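Local coordinates for protein dihydropteroate synthase (PDB 6UCZ) that catalyses the condensation of 6-hydroxymethyl-7,8-dihydropterin pyrophosphate with p-aminobenzoate to give dihydropteroate in folate biosynthesis, at residues 113-116 against 120-123; 131-136 against 272-277. All coordinates share one frame; numbering follows the deposited sequence.

Both contacts are buried and share one parallel beta/alpha barrel, the TIM-barrel fold of dihydropteroate synthases, but they lie on different sides of its wall. Contact 1 packs strand 110-115 outward onto helix 118-127, and its contacts are chiefly aliphatic, the threonine hydroxyls turning to outside partners. Contact 2 spans the barrel interior between strands 131-134 and 272-275, close to the centre of the chain, where an aromatic pair gives way to polar groups that grip the pterin phosphate. The two join because strands 110-115 and 131-134 are neighbours: Ile113 O lies 2.8 Å from Asn133 N. Asp114, on the inner side of contact 1, also reaches the ligand, with its OD1 bonded to Gln135 of contact 2.

Contact 1: residues 113-116 against 120-123; sequences IDTR and TAEL. With PMM (pterin-6-yl-methyl-monophosphate), chain C.
The strand at 113-115 runs beside the first turn of the helix that follows it, and the backbones come closest at Ile113 and Ala121, whose CA atoms are 6.5 Å apart. Ile113 and Thr115, two residues apart on the strand, both direct their side chains toward the helix, and Thr120 meets them both. Its CG2 lies 4.0 Å from CG1 of Ile113 and equally near that residue's CD1, a purely apolar touch. Thr115 OG1 lies 3.6 Å from both CB and CG2 of Thr120. OG1 of Thr120 lies beside the backbone N (chi1 -72°) and turns to Glu89 and Gln86, which leaves CG2 anti to that N and facing the strand. The Thr115 hydroxyl also bonds to Glu89 and accepts from the backbone N of Asn117, so both buried hydroxyls are satisfied beside the methyl contacts. Threonine suits both places by giving one branch to packing and the other to a polar partner. Ala121 is small enough to let the helix come close: Thr115 CG2 lies 4.1 Å from its CB, and Ile113 CG2 packs near its CA. Asp114 alternates to the other side, where OD2 is 2.9 Å from N8 of the pterin and forms a salt bridge with Arg274. This is the first half of a beta-alpha-beta unit, strand 110-115, helix 118-127, strand 131-134. Helix 86-93 adds Leu93 and Trp90 beside Thr120, and Ala121 rests on Ile132 of the next strand and Met143 of helix 143-148.

Contact 2: residues 131-136 against 272-277; sequences YINDQG and FLRVHD. With PMM (pterin-6-yl-methyl-monophosphate), chain C.
Tyr131 sets the end of its ring against Phe272 across the barrel interior, the two side chains coming from opposite directions. Its OH lies 3.4 Å from Phe272 CE2, at the edge of the phenylalanine ring, near its plane. The two ring planes stand at 81°. The tyrosine hydroxyl is bonded to Glu110, so a polar tip is accommodated beside an aromatic partner. Two residues further along each strand, Asn133 and Arg274 take over with ligand chemistry. The asparagine amide reads the pterin edge in both directions: OD1 accepts from the ligand N2 at 2.8 Å, nearly straight at 176°, and ND2 donates to N1 at 3.2 Å. The extended chain of Arg274 gives the reach, and the turn at its end (chi4 -85°) swings the guanidinium plane across the line of the chain, against the pterin. Ligand N8 sits 3.3 Å above the plane of the Arg274 guanidinium, over its centre. NH1 then donates to O3P of the phosphate at 3.3 Å, and NH2 weakly to the same oxygen. Asn133 ND2 comes within 3.7 Å of Arg274 NE, and both bond to Asp71 OD2, which probably helps hold them. His276 meets phosphate O1P at its ring edge. Strand 131-134 lies between strands 110-115 and 153-157, while strand 272-275 packs Phe272 and Arg274 against strand 31-37 and leads into helix 278-290, N-capped by Asp277.

Contact 1: residues 113-116 against 120-123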
loop_
_atom_site.group_PDB
_atom_site.type_symbol
_atom_site.label_atom_id
_atom_site.label_comp_id
_atom_site.label_asym_id
_atom_site.label_seq_id
_atom_site.Cartn_x
_atom_site.Cartn_y
_atom_site.Cartn_z
ATOM N N ILE A 113 -4.987 -7.674 0.820
ATOM C CA ILE A 113 -5.585 -7.705 -0.513
ATOM C C ILE A 113 -5.571 -6.293 -1.081
ATOM O O ILE A 113 -6.195 -5.380 -0.526
ATOM C CB ILE A 113 -7.005 -8.314 -0.503
ATOM C CG1 ILE A 113 -7.629 -8.270 -1.908
ATOM C CG2 ILE A 113 -7.934 -7.639 0.507
ATOM C CD1 ILE A 113 -6.853 -9.034 -2.952
ATOM N N ASP A 114 -4.824 -6.100 -2.164
ATOM C CA ASP A 114 -4.698 -4.788 -2.797
ATOM C C ASP A 114 -5.789 -4.718 -3.856
ATOM O O ASP A 114 -5.663 -5.311 -4.929
ATOM C CB ASP A 114 -3.305 -4.595 -3.391
ATOM C CG ASP A 114 -3.095 -3.212 -3.986
ATOM O OD1 ASP A 114 -4.067 -2.438 -4.171
ATOM O OD2 ASP A 114 -1.920 -2.886 -4.258
ATOM N N THR A 115 -6.881 -4.027 -3.537
ATOM C CA THR A 115 -8.007 -3.945 -4.454
ATOM C C THR A 115 -8.747 -2.644 -4.203
ATOM O O THR A 115 -8.718 -2.096 -3.098
ATOM C CB THR A 115 -8.963 -5.135 -4.295
ATOM O OG1 THR A 115 -10.044 -5.017 -5.221
ATOM C CG2 THR A 115 -9.541 -5.180 -2.884
ATOM N N ARG A 116 -9.409 -2.153 -5.241
ATOM C CA ARG A 116 -10.365 -1.070 -5.093
ATOM C C ARG A 116 -11.812 -1.560 -5.018
ATOM O O ARG A 116 -12.709 -0.739 -4.815
ATOM C CB ARG A 116 -10.208 -0.076 -6.247
ATOM C CG ARG A 116 -10.834 -0.536 -7.551
ATOM C CD ARG A 116 -10.517 0.438 -8.653
ATOM N NE ARG A 116 -9.112 0.325 -9.027
ATOM C CZ ARG A 116 -8.590 0.792 -10.157
ATOM N NH1 ARG A 116 -9.364 1.400 -11.049
ATOM N NH2 ARG A 116 -7.292 0.638 -10.394
ATOM N N THR A 120 -14.163 -7.990 -4.085
ATOM C CA THR A 120 -12.894 -8.700 -4.008
ATOM C C THR A 120 -12.368 -8.717 -2.581
ATOM O O THR A 120 -11.905 -9.756 -2.097
ATOM C CB THR A 120 -11.889 -8.072 -4.970
ATOM O OG1 THR A 120 -12.267 -8.406 -6.316
ATOM C CG2 THR A 120 -10.465 -8.561 -4.678
ATOM N N ALA A 121 -12.461 -7.584 -1.878
ATOM C CA ALA A 121 -12.048 -7.563 -0.479
ATOM C C ALA A 121 -12.864 -8.548 0.339
ATOM O O ALA A 121 -12.314 -9.274 1.172
ATOM C CB ALA A 121 -12.174 -6.154 0.097
ATOM N N GLU A 122 -14.182 -8.611 0.086
ATOM C CA GLU A 122 -15.044 -9.529 0.819
ATOM C C GLU A 122 -14.663 -10.982 0.558
ATOM O O GLU A 122 -14.627 -11.800 1.486
ATOM C CB GLU A 122 -16.506 -9.279 0.430
ATOM C CG GLU A 122 -17.493 -10.244 1.031
ATOM C CD GLU A 122 -18.902 -9.963 0.571
ATOM O OE1 GLU A 122 -19.079 -9.617 -0.614
ATOM O OE2 GLU A 122 -19.826 -10.078 1.396
ATOM N N LEU A 123 -14.401 -11.333 -0.704
ATOM C CA LEU A 123 -14.028 -12.709 -1.006
ATOM C C LEU A 123 -12.673 -13.048 -0.405
ATOM O O LEU A 123 -12.487 -14.131 0.167
ATOM C CB LEU A 123 -14.029 -12.929 -2.517
ATOM C CG LEU A 123 -15.432 -12.981 -3.139
ATOM C CD1 LEU A 123 -15.355 -13.120 -4.648
ATOM C CD2 LEU A 123 -16.263 -14.109 -2.533
HETATM N N5 PMM C . 0.976 1.744 -5.076
HETATM C C6 PMM C . 0.571 0.874 -6.008
HETATM C C7 PMM C . -0.398 -0.071 -5.728
HETATM N N8 PMM C . -1.011 -0.192 -4.545
HETATM N N1 PMM C . -1.218 0.540 -2.394
HETATM C C2 PMM C . -0.870 1.382 -1.428
HETATM N N2 PMM C . -1.466 1.306 -0.234
HETATM N N3 PMM C . 0.076 2.358 -1.592
HETATM C C4 PMM C . 0.768 2.601 -2.757
HETATM O O4 PMM C . 1.586 3.516 -2.834
HETATM C C4A PMM C . 0.409 1.685 -3.861
HETATM C C8A PMM C . -0.598 0.681 -3.619
HETATM C C9 PMM C . 1.191 1.035 -7.373
HETATM O O10 PMM C . 2.570 0.615 -7.321
HETATM P PA PMM C . 3.088 -0.751 -8.017
HETATM O O1P PMM C . 4.619 -0.674 -7.906
HETATM O O2P PMM C . 2.745 -0.669 -9.498
HETATM O O3P PMM C . 2.493 -1.937 -7.332
#

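Contact 2: residues 131-136 against 272-277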
loop_
_atom_site.group_PDB
_atom_site.type_symbol
_atom_site.label_atom_id
_atom_site.label_comp_id
_atom_site.label_asym_id
_atom_site.label_seq_id
_atom_site.Cartn_x
_atom_site.Cartn_y
_atom_site.Cartn_z
ATOM N N TYR A 131 -5.608 -7.821 5.942
ATOM C CA TYR A 131 -5.750 -6.410 5.617
ATOM C C TYR A 131 -6.517 -6.257 4.319
ATOM O O TYR A 131 -6.329 -7.047 3.389
ATOM C CB TYR A 131 -4.389 -5.688 5.407
ATOM C CG TYR A 131 -3.396 -5.719 6.543
ATOM C CD1 TYR A 131 -2.622 -6.843 6.794
ATOM C CD2 TYR A 131 -3.181 -4.587 7.313
ATOM C CE1 TYR A 131 -1.690 -6.856 7.832
ATOM C CE2 TYR A 131 -2.265 -4.582 8.336
ATOM C CZ TYR A 131 -1.515 -5.711 8.593
ATOM O OH TYR A 131 -0.610 -5.677 9.622
ATOM N N ILE A 132 -7.349 -5.221 4.250
ATOM C CA ILE A 132 -7.742 -4.638 2.973
ATOM C C ILE A 132 -6.787 -3.491 2.671
ATOM O O ILE A 132 -6.693 -2.526 3.441
ATOM C CB ILE A 132 -9.185 -4.120 2.986
ATOM C CG1 ILE A 132 -10.177 -5.179 3.468
ATOM C CG2 ILE A 132 -9.567 -3.625 1.581
ATOM C CD1 ILE A 132 -11.567 -4.611 3.656
ATOM N N ASN A 133 -6.063 -3.588 1.571
ATOM C CA ASN A 133 -5.270 -2.458 1.095
ATOM C C ASN A 133 -6.148 -1.758 0.060
ATOM O O ASN A 133 -6.070 -2.032 -1.136
ATOM C CB ASN A 133 -3.932 -2.919 0.533
ATOM C CG ASN A 133 -3.157 -1.794 -0.106
ATOM O OD1 ASN A 133 -3.455 -0.611 0.103
ATOM N ND2 ASN A 133 -2.179 -2.153 -0.924
ATOM N N ASP A 134 -7.013 -0.862 0.538
ATOM C CA ASP A 134 -8.016 -0.228 -0.324
ATOM C C ASP A 134 -7.341 0.893 -1.085
ATOM O O ASP A 134 -7.413 2.067 -0.706
ATOM C CB ASP A 134 -9.200 0.298 0.479
ATOM C CG ASP A 134 -10.238 1.004 -0.401
ATOM O OD1 ASP A 134 -10.186 0.866 -1.643
ATOM O OD2 ASP A 134 -11.109 1.700 0.159
ATOM N N GLN A 135 -6.741 0.526 -2.221
ATOM C CA GLN A 135 -6.059 1.504 -3.057
ATOM C C GLN A 135 -7.030 2.526 -3.645
ATOM O O GLN A 135 -6.606 3.606 -4.061
ATOM C CB GLN A 135 -5.345 0.753 -4.176
ATOM C CG GLN A 135 -4.481 1.588 -5.070
ATOM C CD GLN A 135 -4.073 0.844 -6.323
ATOM O OE1 GLN A 135 -3.798 1.462 -7.354
ATOM N NE2 GLN A 135 -4.041 -0.494 -6.247
ATOM N N GLY A 136 -8.332 2.237 -3.620
ATOM C CA GLY A 136 -9.308 3.203 -4.071
ATOM C C GLY A 136 -9.744 4.187 -3.021
ATOM O O GLY A 136 -10.415 5.170 -3.356
ATOM N N PHE A 272 4.114 1.120 7.960
ATOM C CA PHE A 272 4.158 0.101 6.919
ATOM C C PHE A 272 4.908 0.648 5.717
ATOM O O PHE A 272 4.624 1.764 5.270
ATOM C CB PHE A 272 2.741 -0.320 6.481
ATOM C CG PHE A 272 1.906 -0.921 7.581
ATOM C CD1 PHE A 272 1.136 -0.122 8.409
ATOM C CD2 PHE A 272 1.886 -2.285 7.776
ATOM C CE1 PHE A 272 0.366 -0.682 9.413
ATOM C CE2 PHE A 272 1.121 -2.853 8.777
ATOM C CZ PHE A 272 0.364 -2.050 9.600
ATOM N N LEU A 273 5.806 -0.159 5.151
ATOM C CA LEU A 273 6.470 0.174 3.892
ATOM C C LEU A 273 6.103 -0.881 2.860
ATOM O O LEU A 273 6.347 -2.069 3.075
ATOM C CB LEU A 273 7.991 0.241 4.056
ATOM C CG LEU A 273 8.532 1.307 4.995
ATOM C CD1 LEU A 273 10.063 1.247 5.028
ATOM C CD2 LEU A 273 8.043 2.689 4.523
ATOM N N ARG A 274 5.517 -0.446 1.744
ATOM C CA ARG A 274 5.078 -1.340 0.679
ATOM C C ARG A 274 6.168 -1.365 -0.385
ATOM O O ARG A 274 6.398 -0.357 -1.071
ATOM C CB ARG A 274 3.731 -0.860 0.129
ATOM C CG ARG A 274 3.088 -1.776 -0.883
ATOM C CD ARG A 274 1.745 -1.194 -1.422
ATOM N NE ARG A 274 1.196 -2.097 -2.430
ATOM C CZ ARG A 274 1.537 -2.084 -3.717
ATOM N NH1 ARG A 274 2.412 -1.189 -4.170
ATOM N NH2 ARG A 274 1.006 -2.964 -4.553
ATOM N N VAL A 275 6.863 -2.498 -0.504
ATOM C CA VAL A 275 8.139 -2.548 -1.206
ATOM C C VAL A 275 8.219 -3.799 -2.061
ATOM O O VAL A 275 7.575 -4.818 -1.778
ATOM C CB VAL A 275 9.337 -2.515 -0.217
ATOM C CG1 VAL A 275 9.383 -1.188 0.515
ATOM C CG2 VAL A 275 9.256 -3.712 0.767
ATOM N N HIS A 276 9.038 -3.719 -3.114
ATOM C CA HIS A 276 9.337 -4.895 -3.929
ATOM C C HIS A 276 10.454 -5.734 -3.309
ATOM O O HIS A 276 10.341 -6.961 -3.218
ATOM C CB HIS A 276 9.711 -4.468 -5.352
ATOM C CG HIS A 276 8.623 -3.709 -6.058
ATOM N ND1 HIS A 276 8.450 -2.348 -5.918
ATOM C CD2 HIS A 276 7.639 -4.129 -6.887
ATOM C CE1 HIS A 276 7.416 -1.959 -6.644
ATOM N NE2 HIS A 276 6.901 -3.023 -7.236
ATOM N N ASP A 277 11.546 -5.101 -2.887
ATOM C CA ASP A 277 12.707 -5.825 -2.366
ATOM C C ASP A 277 12.629 -5.864 -0.845
ATOM O O ASP A 277 12.981 -4.895 -0.161
ATOM C CB ASP A 277 14.017 -5.204 -2.827
ATOM C CG ASP A 277 15.198 -6.076 -2.496
ATOM O OD1 ASP A 277 15.197 -6.696 -1.414
ATOM O OD2 ASP A 277 16.121 -6.172 -3.326
HETATM N N5 PMM C . 0.976 1.744 -5.076
HETATM C C6 PMM C . 0.571 0.874 -6.008
HETATM C C7 PMM C . -0.398 -0.071 -5.728
HETATM N N8 PMM C . -1.011 -0.192 -4.545
HETATM N N1 PMM C . -1.218 0.540 -2.394
HETATM C C2 PMM C . -0.870 1.382 -1.428
HETATM N N2 PMM C . -1.466 1.306 -0.234
HETATM N N3 PMM C . 0.076 2.358 -1.592
HETATM C C4 PMM C . 0.768 2.601 -2.757
HETATM O O4 PMM C . 1.586 3.516 -2.834
HETATM C C4A PMM C . 0.409 1.685 -3.861
HETATM C C8A PMM C . -0.598 0.681 -3.619
HETATM C C9 PMM C . 1.191 1.035 -7.373
HETATM O O10 PMM C . 2.570 0.615 -7.321
HETATM P PA PMM C . 3.088 -0.751 -8.017
HETATM O O1P PMM C . 4.619 -0.674 -7.906
HETATM O O2P PMM C . 2.745 -0.669 -9.498
HETATM O O3P PMM C . 2.493 -1.937 -7.332
#